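Local coordinates for protein alpha-L-rhamnosidase (Aspergillus terreus, PDB 6GSZ) that probably hydrolyses terminal non-reducing alpha-L-rhamnose residues of alpha-L-rhamnosides, as a calcium-binding, glycosylated glycoside hydrolase, at residues L447-P458 with I484-W494. Residues are numbered along the deposited sequence; the frame is centred on the assembly and turned at random.
Sequences LWSMRGNFFSIP and IYDTAGFLRAW. With CA (calcium ion), chain K; EDO (1,2-ethanediol), chain B.
F490 of helix 488-503 packs against the chain that leaves helix 437-453, its ring forming an offset stack with F454 (centroids 4.8 Å apart, planes at 30°) inside the six-hairpin glycosidase domain, an (alpha/alpha)6 barrel in this family. With chi1 at 177° carrying CG away from the backbone N, the F490 ring reaches the loop 455-458: its CZ lies 3.3 Å from I457 C, and P458 N comes to its edge. The face of F490 remote from F454 carries water 1, which donates to both S456 O and F490 O and so ties the loop to the second helix; a 1,2-ethanediol hydroxyl also donates to S456 O. One helical turn after F490, W494 receives P458 CD over the face of its five-membered ring, a CH-pi contact 3.6 Å from the centroid. W494 NE1 is hydrogen-bonded to I513 O.

At the other end, the outstretched M450 side chain runs antiparallel to that of Y485. Its SD meets the edge of that ring in a Met-aromatic contact, while CE sits over the centre of one F454 face and also touches T487 CG2. L447 CD1 reaches I484 CG2 at 3.6 Å. Further out, helix 471-484 lies against M450, F454 and W494, and F542 of helix 530-542 touches T487. D486 caps the second helix through OD1, which accepts from A488 N, and binds calcium through OD2 at 2.3 Å. The direct hydrogen bond between the segments runs from R451 NE to Y485 OH, 2.9 Å long and nearly straight at 168°, with the hydroxyl oxygen lying in the guanidinium plane.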
# COMPACT_ATOMS: atom_id res chain seq x y z
N LEU A 447 -1.05 10.84 -4.84
CA LEU A 447 -1.27 9.58 -5.59
C LEU A 447 0.09 8.92 -5.93
O LEU A 447 0.25 7.69 -5.73
CB LEU A 447 -2.06 9.92 -6.86
CG LEU A 447 -2.20 8.84 -7.92
CD1 LEU A 447 -2.99 7.66 -7.43
CD2 LEU A 447 -2.77 9.42 -9.20
N TRP A 448 1.02 9.71 -6.46
CA TRP A 448 2.31 9.17 -6.80
C TRP A 448 3.11 8.73 -5.56
O TRP A 448 3.88 7.75 -5.68
CB TRP A 448 3.10 10.14 -7.68
CG TRP A 448 2.68 10.08 -9.11
CD1 TRP A 448 1.88 10.97 -9.78
CD2 TRP A 448 3.10 9.12 -10.10
NE1 TRP A 448 1.74 10.59 -11.08
CE2 TRP A 448 2.54 9.51 -11.34
CE3 TRP A 448 3.97 8.02 -10.10
CZ2 TRP A 448 2.72 8.79 -12.52
CZ3 TRP A 448 4.19 7.33 -11.27
CH2 TRP A 448 3.57 7.70 -12.46
N SER A 449 3.02 9.45 -4.44
CA SER A 449 3.68 9.00 -3.22
C SER A 449 3.07 7.69 -2.71
O SER A 449 3.78 6.82 -2.13
CB SER A 449 3.77 10.06 -2.16
OG SER A 449 4.76 11.02 -2.49
N MET A 450 1.76 7.52 -2.85
CA MET A 450 1.14 6.28 -2.49
C MET A 450 1.66 5.14 -3.39
O MET A 450 2.01 4.04 -2.89
CB MET A 450 -0.40 6.37 -2.51
CG MET A 450 -1.06 5.00 -2.25
SD MET A 450 -2.75 5.18 -1.86
CE MET A 450 -3.07 3.46 -1.46
N ARG A 451 1.63 5.38 -4.70
CA ARG A 451 2.15 4.37 -5.63
C ARG A 451 3.59 3.97 -5.29
O ARG A 451 3.95 2.78 -5.34
CB ARG A 451 2.10 4.90 -7.06
CG ARG A 451 0.70 5.03 -7.62
CD ARG A 451 0.70 5.82 -8.90
NE ARG A 451 -0.61 5.84 -9.52
CZ ARG A 451 -0.94 6.58 -10.58
NH1 ARG A 451 -0.10 7.53 -11.03
NH2 ARG A 451 -2.12 6.40 -11.15
N GLY A 452 4.42 4.94 -4.89
CA GLY A 452 5.79 4.62 -4.68
C GLY A 452 6.03 3.76 -3.43
O GLY A 452 7.06 3.06 -3.34
N ASN A 453 5.13 3.87 -2.46
CA ASN A 453 5.30 3.34 -1.14
C ASN A 453 4.29 2.24 -0.76
O ASN A 453 4.33 1.76 0.39
CB ASN A 453 5.27 4.46 -0.13
CG ASN A 453 6.51 5.32 -0.19
OD1 ASN A 453 7.60 4.83 0.17
ND2 ASN A 453 6.38 6.57 -0.65
N PHE A 454 3.48 1.77 -1.70
CA PHE A 454 2.69 0.55 -1.50
C PHE A 454 3.35 -0.52 -2.35
O PHE A 454 2.97 -0.76 -3.48
CB PHE A 454 1.21 0.81 -1.80
CG PHE A 454 0.43 1.36 -0.63
CD1 PHE A 454 0.73 2.59 -0.05
CD2 PHE A 454 -0.54 0.57 -0.03
CE1 PHE A 454 0.00 3.06 1.04
CE2 PHE A 454 -1.24 1.05 1.07
CZ PHE A 454 -0.92 2.25 1.62
N PHE A 455 4.47 -1.02 -1.82
CA PHE A 455 5.38 -1.91 -2.59
C PHE A 455 5.59 -3.16 -1.75
O PHE A 455 6.61 -3.23 -1.04
CB PHE A 455 6.71 -1.19 -2.84
CG PHE A 455 7.56 -1.74 -3.96
CD1 PHE A 455 8.32 -2.91 -3.80
CD2 PHE A 455 7.60 -1.11 -5.20
CE1 PHE A 455 9.09 -3.40 -4.83
CE2 PHE A 455 8.39 -1.62 -6.22
CZ PHE A 455 9.12 -2.76 -6.04
N SER A 456 4.61 -4.07 -1.76
CA SER A 456 4.49 -5.33 -0.93
C SER A 456 4.02 -4.97 0.50
O SER A 456 3.09 -5.58 0.99
CB SER A 456 5.76 -6.24 -0.96
OG SER A 456 5.48 -7.44 -0.33
N ILE A 457 4.72 -4.01 1.13
CA ILE A 457 4.43 -3.47 2.47
C ILE A 457 4.30 -1.94 2.32
O ILE A 457 4.77 -1.38 1.33
CB ILE A 457 5.53 -3.85 3.47
CG1 ILE A 457 6.87 -3.23 3.08
CG2 ILE A 457 5.62 -5.35 3.64
CD1 ILE A 457 7.85 -3.11 4.24
N PRO A 458 3.66 -1.24 3.27
CA PRO A 458 3.58 0.21 3.23
C PRO A 458 4.88 0.80 3.77
O PRO A 458 5.13 0.79 4.97
CB PRO A 458 2.37 0.52 4.11
CG PRO A 458 2.34 -0.63 5.11
CD PRO A 458 2.99 -1.81 4.43
N ILE A 484 -7.96 6.21 -2.10
CA ILE A 484 -7.34 6.28 -3.44
C ILE A 484 -7.29 4.90 -4.12
O ILE A 484 -7.55 4.81 -5.32
CB ILE A 484 -5.95 6.94 -3.37
CG1 ILE A 484 -6.04 8.34 -2.75
CG2 ILE A 484 -5.27 6.95 -4.73
CD1 ILE A 484 -4.72 9.02 -2.62
N TYR A 485 -6.96 3.86 -3.33
CA TYR A 485 -6.90 2.50 -3.85
C TYR A 485 -7.60 1.56 -2.87
O TYR A 485 -7.70 1.85 -1.69
CB TYR A 485 -5.45 2.02 -3.98
CG TYR A 485 -4.66 2.51 -5.18
CD1 TYR A 485 -4.73 1.84 -6.40
CD2 TYR A 485 -3.85 3.64 -5.12
CE1 TYR A 485 -4.00 2.27 -7.50
CE2 TYR A 485 -3.13 4.08 -6.21
CZ TYR A 485 -3.21 3.40 -7.42
OH TYR A 485 -2.49 3.81 -8.52
N ASP A 486 -8.04 0.41 -3.38
CA ASP A 486 -8.57 -0.67 -2.57
C ASP A 486 -7.39 -1.40 -1.91
O ASP A 486 -6.72 -2.25 -2.51
CB ASP A 486 -9.45 -1.60 -3.38
CG ASP A 486 -10.11 -2.69 -2.55
OD1 ASP A 486 -9.60 -3.02 -1.45
OD2 ASP A 486 -11.22 -3.13 -2.98
N THR A 487 -7.09 -0.96 -0.68
CA THR A 487 -5.97 -1.45 0.10
C THR A 487 -6.31 -2.61 1.02
O THR A 487 -5.45 -3.04 1.80
CB THR A 487 -5.50 -0.33 1.02
OG1 THR A 487 -6.66 0.06 1.75
CG2 THR A 487 -4.98 0.87 0.25
N ALA A 488 -7.55 -3.13 0.95
CA ALA A 488 -8.01 -4.04 1.99
C ALA A 488 -7.12 -5.30 2.10
O ALA A 488 -6.71 -5.65 3.22
CB ALA A 488 -9.47 -4.37 1.77
N GLY A 489 -6.93 -6.00 0.98
CA GLY A 489 -6.11 -7.23 1.04
C GLY A 489 -4.65 -6.99 1.38
O GLY A 489 -4.04 -7.74 2.18
N PHE A 490 -4.12 -5.91 0.83
CA PHE A 490 -2.74 -5.49 1.11
C PHE A 490 -2.55 -5.29 2.61
O PHE A 490 -1.60 -5.76 3.21
CB PHE A 490 -2.46 -4.24 0.30
CG PHE A 490 -1.12 -3.59 0.49
CD1 PHE A 490 -0.86 -2.80 1.58
CD2 PHE A 490 -0.09 -3.78 -0.42
CE1 PHE A 490 0.35 -2.14 1.75
CE2 PHE A 490 1.10 -3.10 -0.26
CZ PHE A 490 1.35 -2.32 0.83
N LEU A 491 -3.45 -4.53 3.23
CA LEU A 491 -3.31 -4.23 4.67
C LEU A 491 -3.73 -5.42 5.53
O LEU A 491 -3.19 -5.58 6.62
CB LEU A 491 -4.08 -2.96 5.02
CG LEU A 491 -3.47 -1.68 4.46
CD1 LEU A 491 -4.41 -0.52 4.69
CD2 LEU A 491 -2.08 -1.39 5.04
N ARG A 492 -4.62 -6.28 5.01
CA ARG A 492 -4.93 -7.48 5.76
C ARG A 492 -3.65 -8.29 6.05
O ARG A 492 -3.43 -8.79 7.18
CB ARG A 492 -5.95 -8.34 5.03
CG ARG A 492 -6.50 -9.50 5.85
CD ARG A 492 -7.46 -10.39 5.10
NE ARG A 492 -8.17 -11.23 6.06
CZ ARG A 492 -9.28 -11.92 5.75
NH1 ARG A 492 -9.63 -12.04 4.47
NH2 ARG A 492 -10.05 -12.42 6.73
N ALA A 493 -2.87 -8.49 4.99
CA ALA A 493 -1.62 -9.26 5.08
C ALA A 493 -0.63 -8.57 6.03
O ALA A 493 -0.02 -9.23 6.92
CB ALA A 493 -1.06 -9.46 3.68
N TRP A 494 -0.46 -7.27 5.85
CA TRP A 494 0.48 -6.52 6.68
C TRP A 494 0.14 -6.65 8.16
O TRP A 494 0.99 -6.81 9.04
CB TRP A 494 0.60 -5.08 6.20
CG TRP A 494 1.63 -4.29 6.92
CD1 TRP A 494 2.98 -4.39 6.77
CD2 TRP A 494 1.43 -3.29 7.91
NE1 TRP A 494 3.62 -3.49 7.59
CE2 TRP A 494 2.69 -2.82 8.34
CE3 TRP A 494 0.29 -2.75 8.53
CZ2 TRP A 494 2.86 -1.84 9.32
CZ3 TRP A 494 0.45 -1.80 9.50
CH2 TRP A 494 1.72 -1.36 9.91
CA CA K . -13.10 -4.35 -2.68
C1 EDO B . 0.17 -7.74 0.05
O1 EDO B . 1.58 -7.44 -0.27
C2 EDO B . -0.71 -8.00 -1.18
O2 EDO B . -1.40 -6.79 -1.70
O HOH W 1 1.07 -6.27 2.63
O HOH W 2 -11.79 -4.91 -0.94
O HOH W 3 -13.95 -2.03 -2.48
O HOH W 4 -14.92 -4.22 -4.27